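Local atomic coordinates of type IV pilus biogenesis protein PilB (Streptococcus sanguinis, PDB entry 7B7P), a protein that is a minor type IV pilin, pairing a pilin module with a magnesium-binding von Willebrand factor A-like domain, and takes a direct part in adhesion. Residues Asp260-Gly265 against Ile279-Asp284; Val365-Phe370 against Gln381-Arg386; Arg50-Ile55 against Asp154-Gln159; Ile162-Val167 against Lys414-Asp419; Lys224-Asn229 against Ile241-Lys246. All coordinates share one frame; numbering follows the deposited sequence.

Contact 1: Asp260-Gly265 against Ile279-Asp284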
# COMPACT_ATOMS: atom_id res chain seq x y z
N ASP A 260 -20.08 -1.58 -8.92
CA ASP A 260 -20.70 -2.63 -8.11
C ASP A 260 -19.64 -3.55 -7.52
O ASP A 260 -19.74 -3.95 -6.35
CB ASP A 260 -21.75 -3.42 -8.92
CG ASP A 260 -22.79 -4.12 -8.01
OD1 ASP A 260 -23.00 -3.70 -6.85
OD2 ASP A 260 -23.38 -5.14 -8.43
N GLY A 261 -18.60 -3.88 -8.30
CA GLY A 261 -17.54 -4.68 -7.75
C GLY A 261 -16.90 -4.01 -6.55
O GLY A 261 -16.63 -4.66 -5.53
N LEU A 262 -16.66 -2.70 -6.66
CA LEU A 262 -16.04 -1.94 -5.59
C LEU A 262 -16.94 -1.89 -4.36
O LEU A 262 -16.45 -1.89 -3.22
CB LEU A 262 -15.70 -0.53 -6.08
CG LEU A 262 -14.92 0.33 -5.06
CD1 LEU A 262 -13.49 -0.21 -4.85
CD2 LEU A 262 -14.88 1.78 -5.48
N ARG A 263 -18.26 -1.82 -4.59
CA ARG A 263 -19.20 -1.83 -3.48
C ARG A 263 -19.08 -3.12 -2.68
O ARG A 263 -18.96 -3.09 -1.45
CB ARG A 263 -20.63 -1.63 -3.99
CG ARG A 263 -21.69 -1.70 -2.88
CD ARG A 263 -23.05 -1.20 -3.39
NE ARG A 263 -23.64 -2.06 -4.42
CZ ARG A 263 -24.94 -2.39 -4.44
NH1 ARG A 263 -25.74 -1.93 -3.48
NH2 ARG A 263 -25.43 -3.16 -5.40
N TYR A 264 -19.10 -4.26 -3.37
CA TYR A 264 -18.96 -5.53 -2.65
C TYR A 264 -17.62 -5.58 -1.92
O TYR A 264 -17.56 -5.94 -0.74
CB TYR A 264 -19.07 -6.69 -3.62
CG TYR A 264 -20.50 -7.08 -3.99
CD1 TYR A 264 -21.40 -6.14 -4.46
CD2 TYR A 264 -20.92 -8.41 -3.91
CE1 TYR A 264 -22.68 -6.49 -4.82
CE2 TYR A 264 -22.20 -8.78 -4.27
CZ TYR A 264 -23.07 -7.82 -4.73
OH TYR A 264 -24.36 -8.15 -5.10
N GLY A 265 -16.54 -5.18 -2.60
CA GLY A 265 -15.24 -5.17 -1.96
C GLY A 265 -15.21 -4.34 -0.70
O GLY A 265 -14.80 -4.82 0.36
N ILE A 279 -8.12 -2.59 -1.26
CA ILE A 279 -8.79 -3.08 -2.46
C ILE A 279 -7.76 -3.23 -3.58
O ILE A 279 -6.97 -2.31 -3.83
CB ILE A 279 -9.92 -2.15 -2.89
CG1 ILE A 279 -11.00 -2.08 -1.81
CG2 ILE A 279 -10.49 -2.58 -4.26
CD1 ILE A 279 -12.06 -3.17 -1.93
N VAL A 280 -7.78 -4.36 -4.26
CA VAL A 280 -7.01 -4.55 -5.49
C VAL A 280 -8.03 -4.81 -6.57
O VAL A 280 -8.65 -5.88 -6.60
CB VAL A 280 -5.99 -5.69 -5.39
CG1 VAL A 280 -5.36 -5.96 -6.75
CG2 VAL A 280 -4.95 -5.34 -4.37
N LEU A 281 -8.22 -3.84 -7.43
CA LEU A 281 -9.26 -3.90 -8.44
C LEU A 281 -8.59 -4.08 -9.79
O LEU A 281 -7.72 -3.29 -10.16
CB LEU A 281 -10.09 -2.62 -8.42
CG LEU A 281 -11.37 -2.71 -9.25
CD1 LEU A 281 -12.44 -1.84 -8.63
CD2 LEU A 281 -11.09 -2.27 -10.66
N LEU A 282 -9.02 -5.10 -10.53
CA LEU A 282 -8.47 -5.40 -11.84
C LEU A 282 -9.57 -5.27 -12.88
O LEU A 282 -10.63 -5.87 -12.72
CB LEU A 282 -7.88 -6.82 -11.88
CG LEU A 282 -7.15 -7.08 -13.19
CD1 LEU A 282 -5.83 -7.85 -12.97
CD2 LEU A 282 -8.06 -7.80 -14.17
N THR A 283 -9.32 -4.50 -13.93
CA THR A 283 -10.30 -4.36 -15.00
C THR A 283 -9.59 -4.34 -16.34
O THR A 283 -8.44 -3.92 -16.44
CB THR A 283 -11.20 -3.10 -14.80
OG1 THR A 283 -12.19 -3.04 -15.84
CG2 THR A 283 -10.39 -1.83 -14.81
N ASP A 284 -10.30 -4.82 -17.37
CA ASP A 284 -9.76 -4.96 -18.72
C ASP A 284 -10.57 -4.20 -19.76
O ASP A 284 -10.43 -4.46 -20.96
CB ASP A 284 -9.67 -6.44 -19.10
CG ASP A 284 -11.01 -6.99 -19.65
OD1 ASP A 284 -12.07 -6.55 -19.17
OD2 ASP A 284 -10.99 -7.87 -20.55

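Contact 2: Val365-Phe370 against Gln381-Arg386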
# COMPACT_ATOMS: atom_id res chain seq x y z
N VAL A 365 -6.62 1.96 -2.50
CA VAL A 365 -7.19 1.21 -3.62
C VAL A 365 -6.15 1.17 -4.74
O VAL A 365 -5.77 2.21 -5.28
CB VAL A 365 -8.50 1.82 -4.12
CG1 VAL A 365 -9.04 0.99 -5.30
CG2 VAL A 365 -9.54 1.94 -2.97
N ASN A 366 -5.74 -0.04 -5.11
CA ASN A 366 -4.92 -0.28 -6.29
C ASN A 366 -5.82 -0.69 -7.45
O ASN A 366 -6.65 -1.59 -7.31
CB ASN A 366 -3.88 -1.38 -6.03
CG ASN A 366 -2.72 -0.91 -5.15
OD1 ASN A 366 -1.70 -0.44 -5.66
ND2 ASN A 366 -2.86 -1.06 -3.85
N VAL A 367 -5.68 -0.00 -8.57
CA VAL A 367 -6.39 -0.34 -9.80
C VAL A 367 -5.39 -0.79 -10.85
O VAL A 367 -4.39 -0.10 -11.10
CB VAL A 367 -7.22 0.85 -10.30
CG1 VAL A 367 -8.05 0.44 -11.53
CG2 VAL A 367 -8.11 1.34 -9.18
N ILE A 368 -5.67 -1.92 -11.47
CA ILE A 368 -4.82 -2.50 -12.50
C ILE A 368 -5.61 -2.54 -13.79
O ILE A 368 -6.59 -3.29 -13.90
CB ILE A 368 -4.34 -3.90 -12.11
CG1 ILE A 368 -3.60 -3.88 -10.78
CG2 ILE A 368 -3.44 -4.48 -13.20
CD1 ILE A 368 -3.41 -5.28 -10.20
N GLY A 369 -5.20 -1.72 -14.76
CA GLY A 369 -5.59 -1.90 -16.15
C GLY A 369 -4.83 -3.05 -16.81
O GLY A 369 -3.62 -2.98 -17.02
N PHE A 370 -5.54 -4.12 -17.15
CA PHE A 370 -4.93 -5.34 -17.66
C PHE A 370 -5.46 -5.60 -19.07
O PHE A 370 -6.46 -6.30 -19.27
CB PHE A 370 -5.21 -6.49 -16.69
CG PHE A 370 -4.61 -7.81 -17.12
CD1 PHE A 370 -3.24 -7.93 -17.33
CD2 PHE A 370 -5.41 -8.92 -17.30
CE1 PHE A 370 -2.68 -9.14 -17.72
CE2 PHE A 370 -4.86 -10.14 -17.69
CZ PHE A 370 -3.48 -10.25 -17.90
N GLN A 381 -6.86 5.20 -15.42
CA GLN A 381 -6.45 6.30 -14.54
C GLN A 381 -7.66 7.14 -14.14
O GLN A 381 -7.78 7.58 -12.99
CB GLN A 381 -5.39 7.17 -15.24
CG GLN A 381 -4.82 8.33 -14.38
CD GLN A 381 -3.94 7.84 -13.23
OE1 GLN A 381 -2.97 7.13 -13.45
NE2 GLN A 381 -4.31 8.18 -11.99
N SER A 382 -8.57 7.36 -15.08
CA SER A 382 -9.76 8.15 -14.81
C SER A 382 -10.63 7.50 -13.73
O SER A 382 -11.11 8.17 -12.80
CB SER A 382 -10.52 8.32 -16.13
OG SER A 382 -11.43 9.39 -16.08
N LEU A 383 -10.82 6.18 -13.84
CA LEU A 383 -11.56 5.43 -12.83
C LEU A 383 -10.91 5.55 -11.45
O LEU A 383 -11.59 5.82 -10.45
CB LEU A 383 -11.66 3.97 -13.26
CG LEU A 383 -12.33 3.04 -12.26
CD1 LEU A 383 -13.78 3.49 -12.20
CD2 LEU A 383 -12.19 1.54 -12.69
N THR A 384 -9.60 5.34 -11.39
CA THR A 384 -8.84 5.44 -10.15
C THR A 384 -9.00 6.82 -9.51
O THR A 384 -9.27 6.93 -8.31
CB THR A 384 -7.36 5.15 -10.45
OG1 THR A 384 -7.25 3.86 -11.10
CG2 THR A 384 -6.52 5.17 -9.19
N ASP A 385 -8.85 7.87 -10.32
CA ASP A 385 -8.96 9.23 -9.80
C ASP A 385 -10.34 9.48 -9.21
O ASP A 385 -10.46 10.14 -8.17
CB ASP A 385 -8.67 10.24 -10.91
CG ASP A 385 -7.23 10.21 -11.39
OD1 ASP A 385 -6.37 9.56 -10.74
OD2 ASP A 385 -6.95 10.86 -12.43
N ARG A 386 -11.40 8.99 -9.87
CA ARG A 386 -12.74 9.14 -9.30
C ARG A 386 -12.87 8.36 -8.00
O ARG A 386 -13.42 8.87 -7.01
CB ARG A 386 -13.81 8.68 -10.30
CG ARG A 386 -15.15 9.34 -10.08
CD ARG A 386 -15.08 10.82 -10.41
NE ARG A 386 -14.82 10.97 -11.83
CZ ARG A 386 -15.79 11.15 -12.73
NH1 ARG A 386 -17.06 11.24 -12.32
NH2 ARG A 386 -15.48 11.24 -14.02

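Contact 3: Arg50-Ile55 against Asp154-Gln159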
# COMPACT_ATOMS: atom_id res chain seq x y z
N ARG A 50 6.84 2.78 22.73
CA ARG A 50 7.34 1.64 23.49
C ARG A 50 7.80 0.52 22.56
O ARG A 50 7.27 0.34 21.47
CB ARG A 50 6.26 1.11 24.44
CG ARG A 50 5.37 2.16 25.09
CD ARG A 50 3.98 1.57 25.30
NE ARG A 50 4.07 0.31 26.04
CZ ARG A 50 3.98 0.20 27.36
NH1 ARG A 50 3.79 1.28 28.11
NH2 ARG A 50 4.09 -1.00 27.93
N GLU A 51 8.78 -0.25 23.04
CA GLU A 51 9.43 -1.38 22.38
C GLU A 51 10.35 -0.97 21.23
O GLU A 51 10.85 -1.83 20.49
CB GLU A 51 8.42 -2.44 21.91
CG GLU A 51 7.34 -2.74 22.94
CD GLU A 51 6.22 -3.60 22.40
OE1 GLU A 51 5.36 -4.03 23.21
OE2 GLU A 51 6.20 -3.87 21.18
N TRP A 52 10.61 0.33 21.07
CA TRP A 52 11.61 0.83 20.15
C TRP A 52 12.76 1.44 20.95
O TRP A 52 12.53 2.27 21.84
CB TRP A 52 11.01 1.85 19.19
CG TRP A 52 10.10 1.19 18.22
CD1 TRP A 52 8.74 1.08 18.31
CD2 TRP A 52 10.48 0.50 17.01
NE1 TRP A 52 8.25 0.38 17.23
CE2 TRP A 52 9.30 0.01 16.43
CE3 TRP A 52 11.70 0.27 16.37
CZ2 TRP A 52 9.30 -0.70 15.23
CZ3 TRP A 52 11.70 -0.44 15.18
CH2 TRP A 52 10.50 -0.91 14.62
N SER A 53 13.98 1.02 20.64
CA SER A 53 15.18 1.63 21.19
C SER A 53 15.60 2.81 20.31
O SER A 53 15.32 2.85 19.12
CB SER A 53 16.29 0.60 21.29
OG SER A 53 15.75 -0.65 21.66
N TYR A 54 16.27 3.79 20.93
CA TYR A 54 16.57 5.05 20.26
C TYR A 54 18.02 5.45 20.47
O TYR A 54 18.65 5.10 21.47
CB TYR A 54 15.67 6.19 20.77
CG TYR A 54 14.20 6.07 20.42
CD1 TYR A 54 13.39 5.10 21.01
CD2 TYR A 54 13.61 6.96 19.54
CE1 TYR A 54 12.05 5.00 20.70
CE2 TYR A 54 12.26 6.87 19.22
CZ TYR A 54 11.49 5.89 19.81
OH TYR A 54 10.15 5.79 19.50
N ILE A 55 18.56 6.19 19.49
CA ILE A 55 19.82 6.91 19.63
C ILE A 55 19.58 8.35 19.20
O ILE A 55 18.98 8.59 18.15
CB ILE A 55 20.95 6.28 18.79
CG1 ILE A 55 21.23 4.86 19.22
CG2 ILE A 55 22.22 7.11 18.91
CD1 ILE A 55 22.02 4.08 18.20
N ASP A 154 15.42 -7.44 17.37
CA ASP A 154 14.61 -8.64 17.24
C ASP A 154 13.29 -8.24 16.59
O ASP A 154 12.85 -7.10 16.77
CB ASP A 154 14.37 -9.30 18.61
CG ASP A 154 14.11 -8.27 19.72
OD1 ASP A 154 14.49 -7.08 19.56
OD2 ASP A 154 13.55 -8.65 20.77
N PRO A 155 12.64 -9.15 15.86
CA PRO A 155 11.44 -8.76 15.12
C PRO A 155 10.36 -8.21 16.04
O PRO A 155 10.36 -8.45 17.25
CB PRO A 155 10.98 -10.07 14.45
CG PRO A 155 12.16 -10.97 14.52
CD PRO A 155 12.89 -10.60 15.76
N ILE A 156 9.43 -7.46 15.45
CA ILE A 156 8.27 -6.98 16.19
C ILE A 156 7.27 -8.13 16.25
O ILE A 156 6.87 -8.68 15.22
CB ILE A 156 7.69 -5.70 15.56
CG1 ILE A 156 6.88 -5.93 14.27
CG2 ILE A 156 8.79 -4.72 15.23
CD1 ILE A 156 5.44 -6.31 14.51
N GLN A 157 6.95 -8.56 17.47
CA GLN A 157 6.18 -9.79 17.69
C GLN A 157 4.73 -9.40 17.98
O GLN A 157 4.41 -8.81 19.02
CB GLN A 157 6.80 -10.65 18.80
CG GLN A 157 6.69 -10.18 20.28
CD GLN A 157 7.52 -8.93 20.63
OE1 GLN A 157 7.43 -7.89 19.97
NE2 GLN A 157 8.32 -9.03 21.70
N GLY A 158 3.84 -9.70 17.03
CA GLY A 158 2.47 -9.26 17.11
C GLY A 158 2.18 -8.03 16.27
O GLY A 158 1.88 -6.95 16.80
N GLN A 159 2.26 -8.17 14.95
CA GLN A 159 1.97 -7.05 14.06
C GLN A 159 0.45 -6.88 13.92
O GLN A 159 -0.35 -7.60 14.53
CB GLN A 159 2.64 -7.26 12.70
CG GLN A 159 1.97 -8.32 11.81
CD GLN A 159 2.97 -9.12 10.98
OE1 GLN A 159 4.09 -9.39 11.43
NE2 GLN A 159 2.57 -9.49 9.76

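Contact 4: Ile162-Val167 against Lys414-Asp419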
# COMPACT_ATOMS: atom_id res chain seq x y z
N ILE A 162 -4.20 -7.46 8.50
CA ILE A 162 -4.34 -6.84 7.19
C ILE A 162 -5.41 -7.60 6.41
O ILE A 162 -5.35 -8.83 6.30
CB ILE A 162 -3.01 -6.85 6.41
CG1 ILE A 162 -1.99 -5.91 7.06
CG2 ILE A 162 -3.25 -6.49 4.96
CD1 ILE A 162 -0.56 -6.08 6.52
N ALA A 163 -6.36 -6.86 5.85
CA ALA A 163 -7.36 -7.44 4.97
C ALA A 163 -7.19 -6.89 3.57
O ALA A 163 -6.92 -5.70 3.39
CB ALA A 163 -8.77 -7.16 5.48
N VAL A 164 -7.32 -7.76 2.58
CA VAL A 164 -7.15 -7.40 1.18
C VAL A 164 -8.35 -7.95 0.44
O VAL A 164 -8.59 -9.16 0.45
CB VAL A 164 -5.85 -7.95 0.58
CG1 VAL A 164 -5.75 -7.54 -0.88
CG2 VAL A 164 -4.63 -7.46 1.37
N SER A 165 -9.12 -7.08 -0.19
CA SER A 165 -10.21 -7.53 -1.03
C SER A 165 -9.78 -7.45 -2.48
O SER A 165 -9.45 -6.36 -2.97
CB SER A 165 -11.49 -6.73 -0.80
OG SER A 165 -12.54 -7.32 -1.55
N PHE A 166 -9.77 -8.60 -3.15
CA PHE A 166 -9.52 -8.68 -4.58
C PHE A 166 -10.83 -8.54 -5.33
O PHE A 166 -11.78 -9.26 -5.03
CB PHE A 166 -8.86 -10.01 -4.94
CG PHE A 166 -7.42 -10.09 -4.56
CD1 PHE A 166 -6.45 -9.48 -5.34
CD2 PHE A 166 -7.04 -10.74 -3.40
CE1 PHE A 166 -5.10 -9.53 -4.97
CE2 PHE A 166 -5.71 -10.80 -3.03
CZ PHE A 166 -4.74 -10.19 -3.81
N VAL A 167 -10.85 -7.65 -6.32
CA VAL A 167 -12.07 -7.30 -7.03
C VAL A 167 -11.75 -7.38 -8.52
O VAL A 167 -11.12 -6.47 -9.08
CB VAL A 167 -12.60 -5.92 -6.64
CG1 VAL A 167 -13.79 -5.53 -7.50
CG2 VAL A 167 -12.97 -5.94 -5.18
N LYS A 414 4.94 -5.71 -2.04
CA LYS A 414 6.03 -4.94 -1.43
C LYS A 414 5.51 -3.69 -0.72
O LYS A 414 6.01 -3.30 0.33
CB LYS A 414 7.07 -4.56 -2.49
CG LYS A 414 8.02 -5.68 -2.93
CD LYS A 414 8.96 -5.15 -4.02
CE LYS A 414 10.15 -6.07 -4.26
NZ LYS A 414 9.90 -7.14 -5.28
N GLN A 415 4.49 -3.05 -1.30
CA GLN A 415 4.00 -1.81 -0.72
C GLN A 415 3.13 -2.04 0.51
O GLN A 415 3.09 -1.20 1.41
CB GLN A 415 3.24 -1.01 -1.78
CG GLN A 415 2.67 0.29 -1.27
CD GLN A 415 3.74 1.31 -0.91
OE1 GLN A 415 4.42 1.85 -1.80
NE2 GLN A 415 3.90 1.58 0.39
N ILE A 416 2.42 -3.17 0.57
CA ILE A 416 1.64 -3.48 1.76
C ILE A 416 2.58 -3.83 2.91
O ILE A 416 2.44 -3.33 4.03
CB ILE A 416 0.65 -4.62 1.49
CG1 ILE A 416 -0.48 -4.15 0.56
CG2 ILE A 416 0.08 -5.18 2.81
CD1 ILE A 416 -1.18 -5.32 -0.13
N GLN A 417 3.57 -4.69 2.62
CA GLN A 417 4.63 -4.98 3.57
C GLN A 417 5.22 -3.70 4.16
O GLN A 417 5.48 -3.64 5.37
CB GLN A 417 5.71 -5.81 2.89
CG GLN A 417 6.91 -6.12 3.78
CD GLN A 417 6.58 -7.14 4.85
OE1 GLN A 417 6.70 -8.36 4.63
NE2 GLN A 417 6.15 -6.67 6.02
N GLN A 418 5.38 -2.66 3.35
CA GLN A 418 5.99 -1.43 3.83
C GLN A 418 5.03 -0.55 4.62
O GLN A 418 5.46 0.15 5.55
CB GLN A 418 6.58 -0.66 2.66
CG GLN A 418 8.02 -1.10 2.35
CD GLN A 418 8.98 0.08 2.24
OE1 GLN A 418 8.58 1.25 2.32
NE2 GLN A 418 10.27 -0.23 2.09
N ASP A 419 3.74 -0.53 4.26
CA ASP A 419 2.76 0.09 5.15
C ASP A 419 2.76 -0.59 6.51
O ASP A 419 2.72 0.07 7.55
CB ASP A 419 1.35 0.03 4.55
CG ASP A 419 1.23 0.81 3.25
OD1 ASP A 419 1.98 1.80 3.05
OD2 ASP A 419 0.36 0.42 2.43

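Contact 5: Lys224-Asn229 against Ile241-Lys246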
# COMPACT_ATOMS: atom_id res chain seq x y z
N LYS A 224 -20.38 -10.20 -7.71
CA LYS A 224 -20.65 -11.45 -7.02
C LYS A 224 -19.48 -11.76 -6.09
O LYS A 224 -18.32 -11.49 -6.43
CB LYS A 224 -20.88 -12.60 -8.02
CG LYS A 224 -20.92 -13.98 -7.38
CD LYS A 224 -20.37 -15.10 -8.29
CE LYS A 224 -20.92 -16.48 -7.83
NZ LYS A 224 -20.44 -17.62 -8.66
N TYR A 225 -19.78 -12.31 -4.92
CA TYR A 225 -18.73 -12.83 -4.06
C TYR A 225 -18.31 -14.21 -4.57
O TYR A 225 -19.12 -15.13 -4.61
CB TYR A 225 -19.23 -12.91 -2.62
CG TYR A 225 -19.32 -11.58 -1.90
CD1 TYR A 225 -18.17 -10.86 -1.59
CD2 TYR A 225 -20.55 -11.05 -1.53
CE1 TYR A 225 -18.25 -9.64 -0.94
CE2 TYR A 225 -20.64 -9.84 -0.88
CZ TYR A 225 -19.49 -9.14 -0.59
OH TYR A 225 -19.59 -7.92 0.05
N ILE A 226 -17.06 -14.34 -5.01
CA ILE A 226 -16.54 -15.67 -5.33
C ILE A 226 -16.17 -16.38 -4.04
O ILE A 226 -16.46 -17.56 -3.86
CB ILE A 226 -15.34 -15.58 -6.29
CG1 ILE A 226 -15.55 -14.48 -7.34
CG2 ILE A 226 -15.12 -16.92 -6.98
CD1 ILE A 226 -16.65 -14.78 -8.32
N GLN A 227 -15.53 -15.66 -3.13
CA GLN A 227 -15.37 -16.08 -1.75
C GLN A 227 -15.69 -14.85 -0.92
O GLN A 227 -14.93 -13.88 -0.93
CB GLN A 227 -13.96 -16.60 -1.46
CG GLN A 227 -13.73 -16.90 0.02
CD GLN A 227 -12.34 -17.44 0.30
OE1 GLN A 227 -11.57 -16.83 1.04
NE2 GLN A 227 -12.01 -18.58 -0.29
N GLN A 228 -16.82 -14.89 -0.21
CA GLN A 228 -17.27 -13.71 0.50
C GLN A 228 -16.48 -13.49 1.78
O GLN A 228 -16.08 -12.36 2.08
CB GLN A 228 -18.77 -13.81 0.80
CG GLN A 228 -19.23 -12.82 1.84
CD GLN A 228 -20.74 -12.58 1.80
OE1 GLN A 228 -21.51 -13.47 1.44
NE2 GLN A 228 -21.16 -11.38 2.18
N ASN A 229 -16.23 -14.54 2.54
CA ASN A 229 -15.55 -14.38 3.82
C ASN A 229 -14.04 -14.40 3.61
O ASN A 229 -13.54 -14.87 2.60
CB ASN A 229 -15.97 -15.47 4.81
CG ASN A 229 -17.46 -15.41 5.14
OD1 ASN A 229 -17.97 -14.38 5.62
ND2 ASN A 229 -18.17 -16.50 4.88
N ILE A 241 -6.74 -20.61 -3.12
CA ILE A 241 -6.15 -21.00 -4.39
C ILE A 241 -7.06 -21.99 -5.10
O ILE A 241 -7.13 -22.01 -6.34
CB ILE A 241 -4.74 -21.58 -4.19
CG1 ILE A 241 -3.78 -20.52 -3.69
CG2 ILE A 241 -4.22 -22.18 -5.48
CD1 ILE A 241 -2.34 -20.98 -3.69
N ALA A 242 -7.77 -22.82 -4.33
CA ALA A 242 -8.76 -23.71 -4.93
C ALA A 242 -9.85 -22.92 -5.64
O ALA A 242 -10.26 -23.28 -6.75
CB ALA A 242 -9.35 -24.62 -3.85
N THR A 243 -10.33 -21.84 -5.01
CA THR A 243 -11.36 -21.01 -5.64
C THR A 243 -10.85 -20.37 -6.92
O THR A 243 -11.53 -20.40 -7.96
CB THR A 243 -11.85 -19.93 -4.68
OG1 THR A 243 -11.91 -20.46 -3.34
CG2 THR A 243 -13.22 -19.44 -5.11
N ILE A 244 -9.67 -19.76 -6.87
CA ILE A 244 -9.18 -19.00 -8.01
C ILE A 244 -8.97 -19.91 -9.20
O ILE A 244 -9.21 -19.50 -10.35
CB ILE A 244 -7.90 -18.25 -7.63
CG1 ILE A 244 -8.24 -17.13 -6.65
CG2 ILE A 244 -7.17 -17.74 -8.88
CD1 ILE A 244 -7.06 -16.30 -6.28
N THR A 245 -8.56 -21.16 -8.97
CA THR A 245 -8.25 -22.03 -10.10
C THR A 245 -9.41 -22.93 -10.51
O THR A 245 -9.41 -23.42 -11.65
CB THR A 245 -7.01 -22.86 -9.79
OG1 THR A 245 -7.00 -23.20 -8.40
CG2 THR A 245 -5.76 -22.04 -10.10
N LYS A 246 -10.41 -23.13 -9.65
CA LYS A 246 -11.64 -23.82 -10.07
C LYS A 246 -12.28 -23.09 -11.25
O LYS A 246 -12.47 -21.87 -11.20
CB LYS A 246 -12.62 -23.89 -8.90
CG LYS A 246 -13.81 -24.82 -9.10
CD LYS A 246 -14.33 -25.39 -7.77
CE LYS A 246 -13.48 -26.59 -7.27
NZ LYS A 246 -13.28 -26.58 -5.78

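Contact 1: Asp260-Gly265 against Ile279-Asp284
Leu262 and Ile279 carry most of the apolar packing between the helical turn Asp260-Gly265 and the segment Ile279-Asp284, whose helix and strand run nearly antiparallel with their axes 9.7 Å apart. With CG anti to the backbone N (chi1 -175°), Leu262 swings CD1 over to the sheet, where it touches Ile279 CG2 at 3.9 Å and then Leu281 CD1 at 4.2 Å. A second kind of contact is side chain against bare backbone: Ile279 CD1 lies 3.6 Å from Gly265 C, an approach that a glycine permits because no CB stands in the way. No hydrogen bond crosses between the segments; within the helix Arg263 grips Asp260 side-on, NE and NH2 (2.9 Å) both reaching OD1 in the guanidinium plane. Just past the end of the strand stands Asp284, a magnesium-site residue hydrogen-bonded to Ser173, another residue of that site. Strands 162-169 and 364-370 flank strand 276-283 in the sheet, while Arg263 rests on helix 341-358.

Contact 2: Val365-Phe370 against Gln381-Arg386
Val367 meets Thr384 from its first side-chain atom onward: CB lies just 3.1 Å from Thr384 OG1, a tight approach with no hydrogen bond in it. From there the two methyls part. CG1, anti to the backbone N (chi1 -176°), passes the same hydroxyl oxygen, then finds Leu383 CD2 at 4.4 Å, a looser apolar touch. CG2 lies 3.3 Å from Thr384 OG1 and also borders Thr384 CB and CG2, and the two side chains run past one another in opposite directions. The hydroxyl's polar demand is met inside the helix, where OG1 bonds to Gly380 O, one turn back. On another face of that helix, Gln381 NE2 bonds to Asp385 OD1 at 2.8 Å, nearly in its own amide plane. The pair belongs to a beta-alpha-beta unit, with helix 380-388 joining strands 364-370 and 393-399. Thr384 also touches Tyr396 of the latter strand, Leu383 leans on helix 341-358, and Ile368, pointing the other way, packs on helix 402-424.

Contact 3: Arg50-Ile55 against Asp154-Gln159
Glu51 and Ile156 bring the two backbones closest, yet their CA atoms remain 8.4 Å apart, and Glu51 itself adopts a left-handed conformation (phi 72°). The apolar touch is made by the next residue: Trp52 CZ2, on the benzene part of the indole, lies 4.1 Å from Ile156 CG2, which comes to the ring obliquely. Ile156 holds CG1 between the backbone N and the carbonyl carbon (chi1 75°), and this turns CG2 anti to the carbonyl carbon. Segment 154-159 belongs to the loop between strands 148-152 and 162-169, where the chain leaves the sheet of the pilin module for the von Willebrand factor A-like domain; the contact thus lays the start of this linker against the module it departs from. Arg152 bonds to Glu51 O through NH1 and to Pro155 O through NH2, tying both backbones to one guanidinium. Trp52 is itself fixed by NE1 bonding to Ser424 O and by an edge-to-face meeting with Phe34. Nearer the surface, Glu51 OE2 and Gln157 OE1 stand 4.4 Å apart.

Contact 4: Ile162-Val167 against Lys414-Asp419
Ile416 faces Ile162 and Val164 in a strand-on-helix packing of the von Willebrand factor A-like fold, a doubly wound alpha/beta domain in which helices cover both faces of a central sheet. Its two branches divide the work. CG2, anti to the backbone N of Ile416, takes the Ile162 side and lies 3.9 Å from Ile162 CD1 and 4.2 Å from Ile162 CG2, whereas the longer arm ends in CD1, which is 4.3 Å from Val164 CG2. One helix residue thus spans two strand residues that project from the same face of the sheet, and the contact is wholly apolar and buried. The strand is positioned by parallel neighbours, 212-219 and 276-283, while Phe166, farther along it, extends the same face to helix 191-209. On its ring lies Val164 CG1, 3.9 Å above the plane and offset toward the rim. The helix is held by Asp419, whose OD2 forms a salt bridge with Arg364 and accepts a hydrogen bond from Tyr278 OH. The other carboxylate oxygen, Asp419 OD1, is met at 3.3 Å by Gln415 NE2, which approaches from above the carboxylate plane, 52° out of it.

Contact 5: Lys224-Asn229 against Ile241-Lys246
Thr243 OG1 is hydrogen-bonded to Thr239 O one turn earlier in the helix, and the side chain of Gln227 crosses that of Thr243 at about a right angle. The same threonine offers its methyl to the facing segment. CG2, anti to the backbone N, projects toward Ile226, touching Ile226 CG2 at 3.7 Å and coming within 3.9 Å of Ile226 O. Thr243 thus meets two consecutive residues, consistent with the classic beta bulge in which Ile226 and Gln227 both face Leu216. The helix closes just beyond, Lys246 N still bonding to Ala242 O at 2.9 Å although Lys246 has left helical angles. Back in segment 224-229, Gln228 CG sits 3.9 Å above the centre of the Tyr225 ring. This is a surface contact: helix 238-245 lies beside strand 223-228, Ile244 reaches inward to helix 191-209 and strand 212-219, and Tyr225 packs on helix 258-270.

Overall arrangement
From the N terminus, contact 3 closes the first loop, returning the start of the linker to the pilin module after almost a hundred residues. Contact 4 opens immediately afterwards and closes only near the C terminus, so its long loop encloses contacts 5, 1 and 2, which follow in series as short local closures; none cross. Contacts 1, 2, 4 and 5 all reach one sheet: strand 276-283 lies between strands 162-169 and 364-370, so contact 1 joins directly to contacts 4 and 2, and Tyr264 O with Tyr225 OH links it to contact 5. Contact 3 stands apart, its centre about 36 Å from that of contact 1, adjoining contact 4 only through the chain.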